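Side-chain contact in galactose-1-phosphate uridylyltransferase (PDB 4QVU), which is of unknown function but has a HIT-like fold, binds zinc, and may act as a UDP-glucose:hexose-1-phosphate uridylyltransferase: residues A[112-117]-A[222-227]. Sequence-based numbering, arbitrary orientation.
Sequences GPFSGG and RFVVSP
F114 and R222 carry a partly buried loop-to-loop contact, joined by V224, between the N-terminal and C-terminal halves of this HIT-like chain. Residues 112-117 follow strand 104-111. Residues 222-227 run from the end of strand 214-222 to helix 227-232. Strand 203-211 lies between those two strands in the antiparallel sheet. The apolar part is a CH-pi contact. V224 CG2 sits over one face of the F114 ring, 3.9 Å from its centroid and 21° off the ring normal. The methyl is displaced toward the CD1-CE1 side, and its nearest ring atom is F114 CE1 at 3.6 Å. P113 CG lies near the rim of the opposite face, so the ring has a proline on one side and a valine on the other.

The polar part belongs to R222. Its side chain bends at chi2 (-69°) and chi3 (-57°), which folds the guanidinium back so that one face lies against the F114-S115 backbone. F114 O lies 3.2 Å above the guanidinium plane, near its rim. R222 NH1 comes within 3.2 Å of S115 O and hydrogen-bonds to N205 OD1 on strand 203-211. R222 NH2 bonds to V225 O of the second subunit. The 112-115 stretch is a type I beta turn, braced by a 2.9 Å hydrogen bond from S115 OG to G112 O. F114 also packs on F114 of the second subunit, which places the contact at the subunit interface. Because F114 O sits off the plane of the guanidinium N-H bonds, its attraction to R222 is probably electrostatic. Through its firm hydrogen bonds, R222 links this loop contact to the sheet and the second subunit.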
# COMPACT_ATOMS: atom_id res chain seq x y z
N GLY A 112 -18.05 -6.64 19.61
CA GLY A 112 -16.90 -6.59 20.50
C GLY A 112 -16.43 -5.19 20.84
O GLY A 112 -16.86 -4.22 20.21
N PRO A 113 -15.52 -5.06 21.84
CA PRO A 113 -15.11 -3.72 22.27
C PRO A 113 -14.13 -3.02 21.32
O PRO A 113 -13.79 -1.85 21.59
CB PRO A 113 -14.43 -3.98 23.62
CG PRO A 113 -13.94 -5.39 23.53
CD PRO A 113 -14.95 -6.11 22.71
N PHE A 114 -13.66 -3.69 20.24
CA PHE A 114 -12.68 -3.06 19.33
C PHE A 114 -13.23 -2.92 17.90
O PHE A 114 -12.44 -2.72 16.97
CB PHE A 114 -11.37 -3.86 19.32
CG PHE A 114 -10.79 -4.07 20.70
CD1 PHE A 114 -10.40 -2.99 21.48
CD2 PHE A 114 -10.60 -5.35 21.19
CE1 PHE A 114 -9.87 -3.19 22.76
CE2 PHE A 114 -10.04 -5.55 22.46
CZ PHE A 114 -9.68 -4.46 23.23
N SER A 115 -14.57 -2.94 17.74
CA SER A 115 -15.25 -2.80 16.45
C SER A 115 -15.70 -1.36 16.18
O SER A 115 -15.79 -0.96 15.02
CB SER A 115 -16.47 -3.73 16.38
OG SER A 115 -17.41 -3.48 17.41
N GLY A 116 -15.97 -0.60 17.24
CA GLY A 116 -16.44 0.77 17.17
C GLY A 116 -17.94 0.92 17.42
O GLY A 116 -18.52 1.96 17.09
N GLY A 117 -18.55 -0.11 18.01
CA GLY A 117 -19.97 -0.15 18.33
C GLY A 117 -20.37 0.64 19.56
O GLY A 117 -19.61 1.50 20.01
N ARG A 222 -11.31 -7.55 14.27
CA ARG A 222 -10.88 -6.31 14.88
C ARG A 222 -10.16 -6.65 16.17
O ARG A 222 -10.68 -7.39 17.01
CB ARG A 222 -12.08 -5.36 15.09
CG ARG A 222 -12.83 -4.93 13.82
CD ARG A 222 -12.07 -4.00 12.87
NE ARG A 222 -11.63 -2.77 13.53
CZ ARG A 222 -12.31 -1.63 13.57
NH1 ARG A 222 -13.48 -1.53 12.95
NH2 ARG A 222 -11.82 -0.58 14.21
N PHE A 223 -8.94 -6.19 16.29
CA PHE A 223 -8.05 -6.48 17.43
C PHE A 223 -7.04 -5.37 17.60
O PHE A 223 -6.72 -4.67 16.63
CB PHE A 223 -7.32 -7.85 17.21
CG PHE A 223 -6.67 -8.01 15.86
CD1 PHE A 223 -7.41 -8.47 14.76
CD2 PHE A 223 -5.34 -7.67 15.66
CE1 PHE A 223 -6.82 -8.56 13.49
CE2 PHE A 223 -4.75 -7.79 14.39
CZ PHE A 223 -5.50 -8.23 13.31
N VAL A 224 -6.54 -5.19 18.82
CA VAL A 224 -5.49 -4.19 19.05
C VAL A 224 -4.20 -4.83 18.52
O VAL A 224 -3.82 -5.92 18.96
CB VAL A 224 -5.40 -3.71 20.53
CG1 VAL A 224 -4.22 -2.76 20.73
CG2 VAL A 224 -6.70 -3.03 20.96
N VAL A 225 -3.61 -4.22 17.49
CA VAL A 225 -2.39 -4.74 16.87
C VAL A 225 -1.24 -4.65 17.89
O VAL A 225 -1.16 -3.67 18.65
CB VAL A 225 -2.05 -4.01 15.53
CG1 VAL A 225 -0.87 -4.65 14.82
CG2 VAL A 225 -3.27 -3.97 14.59
N SER A 226 -0.39 -5.70 17.92
CA SER A 226 0.80 -5.81 18.77
C SER A 226 1.76 -4.60 18.54
O SER A 226 2.02 -4.24 17.38
CB SER A 226 1.53 -7.12 18.48
OG SER A 226 2.84 -7.15 19.03
N PRO A 227 2.28 -3.97 19.61
CA PRO A 227 3.18 -2.81 19.43
C PRO A 227 4.45 -3.14 18.65
O PRO A 227 4.97 -2.27 17.95
CB PRO A 227 3.54 -2.42 20.86
CG PRO A 227 2.48 -2.98 21.70
CD PRO A 227 2.06 -4.25 21.04